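2-Cys peroxiredoxin (Plasmodium yoelii, PDB 2H01) probably reduces hydrogen peroxide and organic hydroperoxides to water and alcohols, as a thiol-specific, thioredoxin-linked peroxidase of the peroxiredoxin family. Local coordinates at residues G30-L35 / N65-G70; L35-P40 / I95-I100; Y39-T44 / C71-K76. All coordinates share one frame; numbering follows the deposited sequence.

Contact 1 (G30-L35 / N65-G70); sequences GKKYVL and NVELLG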
loop_
_atom_site.group_PDB
_atom_site.type_symbol
_atom_site.label_atom_id
_atom_site.label_comp_id
_atom_site.label_asym_id
_atom_site.label_seq_id
_atom_site.Cartn_x
_atom_site.Cartn_y
_atom_site.Cartn_z
ATOM N N GLY A 30 -14.572 2.530 -6.936
ATOM C CA GLY A 30 -15.939 2.158 -6.613
ATOM C C GLY A 30 -16.068 0.738 -6.098
ATOM O O GLY A 30 -17.169 0.181 -6.072
ATOM N N LYS A 31 -14.948 0.145 -5.692
ATOM C CA LYS A 31 -14.966 -1.213 -5.174
ATOM C C LYS A 31 -14.367 -1.272 -3.778
ATOM O O LYS A 31 -15.040 -1.640 -2.820
ATOM C CB LYS A 31 -14.184 -2.164 -6.095
ATOM C CG LYS A 31 -14.725 -2.259 -7.519
ATOM C CD LYS A 31 -16.146 -2.791 -7.534
ATOM C CE LYS A 31 -16.810 -2.560 -8.882
ATOM N NZ LYS A 31 -15.998 -3.113 -10.003
ATOM N N LYS A 32 -13.133 -0.792 -3.678
ATOM C CA LYS A 32 -12.263 -0.994 -2.538
ATOM C C LYS A 32 -11.547 0.307 -2.204
ATOM O O LYS A 32 -11.331 1.125 -3.079
ATOM C CB LYS A 32 -11.224 -2.038 -2.902
ATOM C CG LYS A 32 -11.327 -3.303 -2.134
ATOM C CD LYS A 32 -12.534 -4.110 -2.539
ATOM C CE LYS A 32 -12.479 -5.462 -1.889
ATOM N NZ LYS A 32 -12.692 -5.317 -0.438
ATOM N N TYR A 33 -11.137 0.486 -0.951
ATOM C CA TYR A 33 -10.180 1.540 -0.651
ATOM C C TYR A 33 -8.865 0.803 -0.899
ATOM O O TYR A 33 -8.831 -0.427 -0.822
ATOM C CB TYR A 33 -10.254 1.958 0.823
ATOM C CG TYR A 33 -11.542 2.614 1.232
ATOM C CD1 TYR A 33 -12.725 1.876 1.320
ATOM C CD2 TYR A 33 -11.578 3.973 1.549
ATOM C CE1 TYR A 33 -13.919 2.473 1.721
ATOM C CE2 TYR A 33 -12.759 4.588 1.951
ATOM C CZ TYR A 33 -13.928 3.832 2.034
ATOM O OH TYR A 33 -15.102 4.429 2.413
ATOM N N VAL A 34 -7.791 1.526 -1.188
ATOM C CA VAL A 34 -6.520 0.856 -1.445
ATOM C C VAL A 34 -5.401 1.356 -0.549
ATOM O O VAL A 34 -5.244 2.556 -0.374
ATOM C CB VAL A 34 -6.057 1.055 -2.911
ATOM C CG1 VAL A 34 -4.720 0.334 -3.140
ATOM C CG2 VAL A 34 -7.122 0.535 -3.877
ATOM N N LEU A 35 -4.646 0.424 0.033
ATOM C CA LEU A 35 -3.494 0.790 0.848
ATOM C C LEU A 35 -2.291 0.324 0.031
ATOM O O LEU A 35 -1.955 -0.865 0.018
ATOM C CB LEU A 35 -3.498 0.095 2.217
ATOM C CG LEU A 35 -2.572 0.621 3.346
ATOM C CD1 LEU A 35 -1.118 0.299 3.082
ATOM C CD2 LEU A 35 -2.745 2.110 3.490
ATOM N N ASN A 65 -12.978 -3.048 4.106
ATOM C CA ASN A 65 -13.039 -3.009 2.651
ATOM C C ASN A 65 -11.819 -2.324 2.019
ATOM O O ASN A 65 -11.951 -1.494 1.113
ATOM C CB ASN A 65 -14.337 -2.316 2.220
ATOM C CG ASN A 65 -14.756 -2.685 0.812
ATOM O OD1 ASN A 65 -14.365 -3.731 0.291
ATOM N ND2 ASN A 65 -15.568 -1.832 0.191
ATOM N N VAL A 66 -10.637 -2.697 2.508
ATOM C CA VAL A 66 -9.372 -2.153 2.022
ATOM C C VAL A 66 -8.534 -3.227 1.339
ATOM O O VAL A 66 -8.321 -4.310 1.890
ATOM C CB VAL A 66 -8.526 -1.572 3.165
ATOM C CG1 VAL A 66 -7.162 -1.144 2.625
ATOM C CG2 VAL A 66 -9.243 -0.393 3.799
ATOM N N GLU A 67 -8.051 -2.900 0.147
ATOM C CA GLU A 67 -7.223 -3.792 -0.655
ATOM C C GLU A 67 -5.745 -3.446 -0.448
ATOM O O GLU A 67 -5.326 -2.315 -0.688
ATOM C CB GLU A 67 -7.590 -3.633 -2.137
ATOM C CG GLU A 67 -6.862 -4.573 -3.096
ATOM C CD GLU A 67 -7.341 -6.006 -2.995
ATOM O OE1 GLU A 67 -8.532 -6.231 -2.662
ATOM O OE2 GLU A 67 -6.531 -6.910 -3.267
ATOM N N LEU A 68 -4.960 -4.424 -0.009
ATOM C CA LEU A 68 -3.534 -4.215 0.229
ATOM C C LEU A 68 -2.703 -4.475 -1.016
ATOM O O LEU A 68 -2.877 -5.497 -1.671
ATOM C CB LEU A 68 -3.021 -5.142 1.328
ATOM C CG LEU A 68 -3.234 -4.788 2.796
ATOM C CD1 LEU A 68 -2.530 -5.836 3.665
ATOM C CD2 LEU A 68 -2.670 -3.402 3.069
ATOM N N LEU A 69 -1.798 -3.548 -1.326
ATOM C CA LEU A 69 -0.910 -3.696 -2.477
ATOM C C LEU A 69 0.516 -3.336 -2.062
ATOM O O LEU A 69 0.796 -2.199 -1.690
ATOM C CB LEU A 69 -1.370 -2.800 -3.643
ATOM C CG LEU A 69 -2.743 -3.132 -4.262
ATOM C CD1 LEU A 69 -3.047 -2.174 -5.395
ATOM C CD2 LEU A 69 -2.756 -4.568 -4.784
ATOM N N GLY A 70 1.401 -4.328 -2.101
ATOM C CA GLY A 70 2.799 -4.123 -1.756
ATOM C C GLY A 70 3.625 -3.928 -3.016
ATOM O O GLY A 70 3.552 -4.727 -3.941
#

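Contact 2 (L35-P40 / I95-I100); sequences LLYFYP and IKHTLI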
loop_
_atom_site.group_PDB
_atom_site.type_symbol
_atom_site.label_atom_id
_atom_site.label_comp_id
_atom_site.label_asym_id
_atom_site.label_seq_id
_atom_site.Cartn_x
_atom_site.Cartn_y
_atom_site.Cartn_z
ATOM N N LEU A 35 -4.646 0.424 0.033
ATOM C CA LEU A 35 -3.494 0.790 0.848
ATOM C C LEU A 35 -2.291 0.324 0.031
ATOM O O LEU A 35 -1.955 -0.865 0.018
ATOM C CB LEU A 35 -3.498 0.095 2.217
ATOM C CG LEU A 35 -2.572 0.621 3.346
ATOM C CD1 LEU A 35 -1.118 0.299 3.082
ATOM C CD2 LEU A 35 -2.745 2.110 3.490
ATOM N N LEU A 36 -1.675 1.260 -0.680
ATOM C CA LEU A 36 -0.502 0.968 -1.492
ATOM C C LEU A 36 0.726 1.304 -0.659
ATOM O O LEU A 36 0.837 2.421 -0.142
ATOM C CB LEU A 36 -0.495 1.831 -2.761
ATOM C CG LEU A 36 0.792 1.723 -3.606
ATOM C CD1 LEU A 36 0.870 0.341 -4.246
ATOM C CD2 LEU A 36 0.826 2.805 -4.683
ATOM N N TYR A 37 1.646 0.351 -0.522
ATOM C CA TYR A 37 2.857 0.598 0.250
ATOM C C TYR A 37 4.103 0.207 -0.527
ATOM O O TYR A 37 4.068 -0.697 -1.361
ATOM C CB TYR A 37 2.816 -0.145 1.601
ATOM C CG TYR A 37 2.915 -1.661 1.526
ATOM C CD1 TYR A 37 1.777 -2.452 1.394
ATOM C CD2 TYR A 37 4.151 -2.298 1.611
ATOM C CE1 TYR A 37 1.857 -3.848 1.357
ATOM C CE2 TYR A 37 4.252 -3.692 1.565
ATOM C CZ TYR A 37 3.100 -4.458 1.442
ATOM O OH TYR A 37 3.200 -5.827 1.422
ATOM N N PHE A 38 5.205 0.899 -0.253
ATOM C CA PHE A 38 6.469 0.640 -0.939
ATOM C C PHE A 38 7.598 0.169 -0.030
ATOM O O PHE A 38 7.720 0.594 1.114
ATOM C CB PHE A 38 6.981 1.903 -1.653
ATOM C CG PHE A 38 6.137 2.351 -2.806
ATOM C CD1 PHE A 38 5.019 3.151 -2.600
ATOM C CD2 PHE A 38 6.462 1.976 -4.107
ATOM C CE1 PHE A 38 4.226 3.579 -3.679
ATOM C CE2 PHE A 38 5.679 2.393 -5.196
ATOM C CZ PHE A 38 4.557 3.199 -4.976
ATOM N N TYR A 39 8.426 -0.722 -0.548
ATOM C CA TYR A 39 9.596 -1.170 0.191
ATOM C C TYR A 39 10.710 -1.242 -0.862
ATOM O O TYR A 39 10.442 -1.407 -2.047
ATOM C CB TYR A 39 9.357 -2.514 0.891
ATOM C CG TYR A 39 8.984 -3.670 -0.003
ATOM C CD1 TYR A 39 7.673 -3.837 -0.449
ATOM C CD2 TYR A 39 9.947 -4.610 -0.398
ATOM C CE1 TYR A 39 7.326 -4.905 -1.261
ATOM C CE2 TYR A 39 9.613 -5.681 -1.215
ATOM C CZ TYR A 39 8.302 -5.823 -1.640
ATOM O OH TYR A 39 7.963 -6.876 -2.444
ATOM N N PRO A 40 11.970 -1.081 -0.439
ATOM C CA PRO A 40 13.126 -1.117 -1.338
ATOM C C PRO A 40 13.289 -2.368 -2.202
ATOM O O PRO A 40 13.176 -2.319 -3.428
ATOM C CB PRO A 40 14.316 -0.949 -0.385
ATOM C CG PRO A 40 13.744 -0.194 0.776
ATOM C CD PRO A 40 12.393 -0.846 0.955
ATOM N N ILE A 95 2.367 -14.936 2.026
ATOM C CA ILE A 95 1.471 -13.831 2.302
ATOM C C ILE A 95 0.254 -13.847 1.397
ATOM O O ILE A 95 0.282 -14.347 0.281
ATOM C CB ILE A 95 2.186 -12.485 2.210
ATOM C CG1 ILE A 95 2.604 -12.194 0.765
ATOM C CG2 ILE A 95 3.334 -12.443 3.149
ATOM C CD1 ILE A 95 2.644 -10.755 0.429
ATOM N N LYS A 96 -0.831 -13.306 1.902
ATOM C CA LYS A 96 -2.115 -13.598 1.330
ATOM C C LYS A 96 -2.690 -12.415 0.555
ATOM O O LYS A 96 -3.758 -12.498 -0.032
ATOM C CB LYS A 96 -3.050 -14.145 2.392
ATOM C CG LYS A 96 -2.794 -15.600 2.696
ATOM C CD LYS A 96 -2.814 -16.430 1.423
ATOM C CE LYS A 96 -2.132 -17.788 1.580
ATOM N NZ LYS A 96 -2.801 -18.732 2.496
ATOM N N HIS A 97 -1.937 -11.327 0.517
ATOM C CA HIS A 97 -2.361 -10.142 -0.229
ATOM C C HIS A 97 -1.415 -9.965 -1.426
ATOM O O HIS A 97 -0.317 -10.511 -1.435
ATOM C CB HIS A 97 -2.372 -8.895 0.668
ATOM C CG HIS A 97 -1.027 -8.489 1.188
ATOM N ND1 HIS A 97 -0.187 -7.645 0.496
ATOM C CD2 HIS A 97 -0.408 -8.758 2.361
ATOM C CE1 HIS A 97 0.889 -7.403 1.223
ATOM N NE2 HIS A 97 0.778 -8.066 2.361
ATOM N N THR A 98 -1.831 -9.211 -2.432
ATOM C CA THR A 98 -1.009 -9.058 -3.623
ATOM C C THR A 98 0.205 -8.135 -3.570
ATOM O O THR A 98 0.214 -7.115 -2.890
ATOM C CB THR A 98 -1.889 -8.684 -4.868
ATOM O OG1 THR A 98 -1.249 -7.651 -5.632
ATOM C CG2 THR A 98 -3.272 -8.250 -4.452
ATOM N N LEU A 99 1.251 -8.544 -4.280
ATOM C CA LEU A 99 2.479 -7.767 -4.384
ATOM C C LEU A 99 2.590 -7.366 -5.857
ATOM O O LEU A 99 2.460 -8.210 -6.744
ATOM C CB LEU A 99 3.689 -8.616 -3.975
ATOM C CG LEU A 99 3.766 -9.100 -2.517
ATOM C CD1 LEU A 99 5.021 -9.945 -2.322
ATOM C CD2 LEU A 99 3.791 -7.907 -1.572
ATOM N N ILE A 100 2.922 -6.315 -6.208
ATOM C CA ILE A 100 3.044 -5.930 -7.608
ATOM C C ILE A 100 4.483 -5.569 -7.958
ATOM O O ILE A 100 5.276 -5.204 -7.069
ATOM C CB ILE A 100 2.109 -4.747 -7.926
ATOM C CG1 ILE A 100 2.456 -3.542 -7.048
ATOM C CG2 ILE A 100 0.655 -5.150 -7.734
ATOM C CD1 ILE A 100 1.750 -2.268 -7.455
#

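Contact 3 (Y39-T44 / C71-K76); sequences YPLDFT and CSVDSK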
loop_
_atom_site.group_PDB
_atom_site.type_symbol
_atom_site.label_atom_id
_atom_site.label_comp_id
_atom_site.label_asym_id
_atom_site.label_seq_id
_atom_site.Cartn_x
_atom_site.Cartn_y
_atom_site.Cartn_z
ATOM N N TYR A 39 8.426 -0.722 -0.548
ATOM C CA TYR A 39 9.596 -1.170 0.191
ATOM C C TYR A 39 10.710 -1.242 -0.862
ATOM O O TYR A 39 10.442 -1.407 -2.047
ATOM C CB TYR A 39 9.357 -2.514 0.891
ATOM C CG TYR A 39 8.984 -3.670 -0.003
ATOM C CD1 TYR A 39 7.673 -3.837 -0.449
ATOM C CD2 TYR A 39 9.947 -4.610 -0.398
ATOM C CE1 TYR A 39 7.326 -4.905 -1.261
ATOM C CE2 TYR A 39 9.613 -5.681 -1.215
ATOM C CZ TYR A 39 8.302 -5.823 -1.640
ATOM O OH TYR A 39 7.963 -6.876 -2.444
ATOM N N PRO A 40 11.970 -1.081 -0.439
ATOM C CA PRO A 40 13.126 -1.117 -1.338
ATOM C C PRO A 40 13.289 -2.368 -2.202
ATOM O O PRO A 40 13.176 -2.319 -3.428
ATOM C CB PRO A 40 14.316 -0.949 -0.385
ATOM C CG PRO A 40 13.744 -0.194 0.776
ATOM C CD PRO A 40 12.393 -0.846 0.955
ATOM N N LEU A 41 13.554 -3.490 -1.546
ATOM C CA LEU A 41 13.824 -4.725 -2.262
ATOM C C LEU A 41 13.405 -6.010 -1.591
ATOM O O LEU A 41 13.151 -6.070 -0.389
ATOM C CB LEU A 41 15.326 -4.835 -2.521
ATOM C CG LEU A 41 16.030 -3.726 -3.293
ATOM C CD1 LEU A 41 17.535 -3.874 -3.114
ATOM C CD2 LEU A 41 15.632 -3.793 -4.762
ATOM N N ASP A 42 13.382 -7.045 -2.415
ATOM C CA ASP A 42 13.073 -8.401 -2.015
ATOM C C ASP A 42 14.401 -9.043 -1.600
ATOM O O ASP A 42 15.469 -8.561 -1.969
ATOM C CB ASP A 42 12.527 -9.170 -3.214
ATOM C CG ASP A 42 11.068 -8.871 -3.502
ATOM O OD1 ASP A 42 10.549 -7.800 -3.111
ATOM O OD2 ASP A 42 10.452 -9.732 -4.154
ATOM N N PHE A 43 14.331 -10.125 -0.832
ATOM C CA PHE A 43 15.522 -10.861 -0.420
ATOM C C PHE A 43 16.680 -10.150 0.301
ATOM O O PHE A 43 17.768 -10.713 0.355
ATOM C CB PHE A 43 16.097 -11.597 -1.647
ATOM C CG PHE A 43 15.291 -12.804 -2.084
ATOM C CD1 PHE A 43 15.191 -13.929 -1.268
ATOM C CD2 PHE A 43 14.669 -12.828 -3.328
ATOM C CE1 PHE A 43 14.486 -15.066 -1.694
ATOM C CE2 PHE A 43 13.962 -13.956 -3.764
ATOM C CZ PHE A 43 13.873 -15.075 -2.950
ATOM N N THR A 44 16.490 -8.946 0.847
ATOM C CA THR A 44 17.599 -8.280 1.552
ATOM C C THR A 44 17.774 -8.910 2.924
ATOM O O THR A 44 17.057 -9.836 3.272
ATOM C CB THR A 44 17.375 -6.747 1.769
ATOM O OG1 THR A 44 16.356 -6.539 2.758
ATOM C CG2 THR A 44 16.991 -6.057 0.451
ATOM N N CYS A 71 4.429 -2.876 -3.056
ATOM C CA CYS A 71 5.211 -2.603 -4.247
ATOM C C CYS A 71 6.713 -2.385 -4.025
ATOM O O CYS A 71 7.119 -1.663 -3.112
ATOM C CB CYS A 71 4.611 -1.378 -4.939
ATOM S SG CYS A 71 5.424 -0.819 -6.455
ATOM N N SER A 72 7.524 -3.039 -4.860
ATOM C CA SER A 72 8.984 -2.884 -4.851
ATOM C C SER A 72 9.386 -2.966 -6.321
ATOM O O SER A 72 8.649 -3.515 -7.144
ATOM C CB SER A 72 9.698 -3.988 -4.064
ATOM O OG SER A 72 10.003 -5.101 -4.886
ATOM N N VAL A 73 10.545 -2.425 -6.657
ATOM C CA VAL A 73 10.979 -2.436 -8.042
ATOM C C VAL A 73 11.367 -3.820 -8.594
ATOM O O VAL A 73 11.716 -3.938 -9.769
ATOM C CB VAL A 73 12.147 -1.438 -8.246
ATOM C CG1 VAL A 73 11.718 -0.043 -7.772
ATOM C CG2 VAL A 73 13.368 -1.905 -7.493
ATOM N N ASP A 74 11.336 -4.842 -7.743
ATOM C CA ASP A 74 11.570 -6.232 -8.135
ATOM C C ASP A 74 10.563 -6.774 -9.161
ATOM O O ASP A 74 9.458 -6.272 -9.281
ATOM C CB ASP A 74 11.583 -7.144 -6.898
ATOM C CG ASP A 74 12.732 -6.852 -5.940
ATOM O OD1 ASP A 74 13.860 -7.268 -6.200
ATOM O OD2 ASP A 74 12.602 -6.231 -4.880
ATOM N N SER A 75 10.953 -7.809 -9.895
ATOM C CA SER A 75 10.064 -8.409 -10.894
ATOM C C SER A 75 9.055 -9.332 -10.213
ATOM O O SER A 75 9.206 -9.665 -9.031
ATOM C CB SER A 75 10.876 -9.229 -11.903
ATOM O OG SER A 75 11.456 -10.357 -11.266
ATOM N N LYS A 76 8.033 -9.750 -10.959
ATOM C CA LYS A 76 7.028 -10.645 -10.402
ATOM C C LYS A 76 7.637 -12.012 -10.115
ATOM O O LYS A 76 7.213 -12.707 -9.190
ATOM C CB LYS A 76 5.825 -10.795 -11.346
ATOM C CG LYS A 76 6.114 -11.334 -12.742
ATOM C CD LYS A 76 4.786 -11.730 -13.405
ATOM C CE LYS A 76 4.957 -12.391 -14.771
ATOM N NZ LYS A 76 5.393 -11.414 -15.802
HETATM O O HOH W 1 11.450 -0.646 -4.639
#

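Contact 1 (G30-L35 / N65-G70)
N65 faces the turn at K31 and K32 with both ends of its amide. Its CG lies anti to the backbone N (chi1 -158°), which carries ND2 to the carbonyl of K31 in a weak hydrogen bond and OD1 to the ammonium of K32, whose side chain crosses at about a right angle. The modelled NZ to OD1 distance is very short, so its exact length is doubtful. The backbone O of N65 takes the amide of Y33 (N to O 3.0 Å). N65, with positive phi, is the C-prime residue of the Schellman motif that ends helix 58-63, with V66 N bonded back to F61 O, so the chain passes from helix to strand here. V66 sits beside Y33, its CG2 3.9 Å from Y33 CB, and its CG1 reaches L35 CB; helix 147-163 covers this face, and Y33 OH bonds E161 there. Strands 33-38 and 66-72 run parallel, 29° apart over the short segments, as neighbours in the central sheet of the thioredoxin-like fold. E67 bonds through both backbone groups: its N donates to Y33 O at 2.8 Å, and its O accepts from L35 N at 2.9 Å. On the opposite face, shared with V34, its CB meets K32 CG at 3.8 Å. L68 returns to the face of Y33 and V66, lying alongside L35 and pointing the same way, CD2 3.7 Å from L35 CB. L69 N donates to L35 O (3.0 Å), while L69 CD1 packs on V34 CG1 at 3.8 Å, close to F28.

Contact 2 (L35-P40 / I95-I100)
Y37 reaches across to H97 and L99 with the phenol end of its ring, and these three residues bury the most surface here. Its CG stands between the backbone N and the carbonyl carbon (chi1 69°), an orientation from which the ring extends over G70 of the intervening strand. The rings of Y37 and H97 approach from opposite directions and meet edge against edge without stacking, with centroids 5.8 Å apart and planes at 65°. The Y37 hydroxyl is modelled too close to H97 CE1 for this approach to be trusted. Strands 33-38 and 98-101 are not paired directly: both flank strand 66-72 in the central sheet of the thioredoxin-like fold, so side chains alone bridge the gap, and the nearest CA atoms, those of Y37 and L99, are 9.6 Å apart. L99 CD2 lies 3.7 Å from Y37 OH, and its other branch, CD1, comes within 4.3 Å of Y39 OH, whose polar partner is D42. I95 CD1 lies over one face of the H97 imidazole, nearer its border than its centre, 3.8 Å from the plane. Helix 49-56 touches both Y37, through I51 and L54, and H97, through D55.

Contact 3 (Y39-T44 / C71-K76)
Y39 and S72 form the tightly packed side of this contact: S72 CB sits over one face of the phenol ring, 3.5 Å from its centroid and 21° off the normal, a CH-pi contact. With chi1 at 59°, Y39 CG is tucked between its backbone N and carbonyl carbon, which puts the ring alongside S72. Just before it, Y39 N donates to C71 O at 3.0 Å, continuing the pairing of the two segments where strand 66-72 ends. Beyond the ring, the D42 and D74 side chains pass one another with opposite headings, their carboxylate planes 32° apart. D74 OD2 accepts twice, from D42 N at 2.7 Å, above the carboxylate plane, and from S72 OG at 2.8 Å on its anti lone pair. Y39 OH in turn donates to D42 OD1 (2.8 Å), and D42 OD2 is held by H79 of helix 76-83. The looser side is partly exposed: L41 CD2 and V73 CG2 only brush at 4.0 Å, and a water between the segments donates to P40 O and accepts from V73 N. Segment 39-44 leads on to C47, the predicted peroxidatic cysteine, and then to helix 49-56; the C47 side chain is about 11 Å from that of Y39. With D42 OD1 and D74 OD2 only 3.1 Å apart, two acceptors of like charge, the donors around them probably offset the repulsion and keep both carboxylates in place.

How the contacts relate
All three contacts belong to one mixed sheet, in which strand 66-72 lies between strands 33-38 and 98-101. Contact 1 pairs the first parts of parallel strands 33-38 and 66-72, contact 2 spans from 33-38 to 98-101 across the middle strand, and contact 3 joins the loop after strand 33-38 to the end of strand 66-72 and the turn after it. Their centres are about 11 Å (1 to 2), 9 Å (2 to 3) and 20 Å (1 to 3) apart. Contacts 1 and 2 share L35; contacts 2 and 3 share Y39 and P40. Along the chain, 30-44 comes first, then 65-76, then 95-100. The series thus runs through the sheet from the 30-35 end toward the predicted catalytic cysteine.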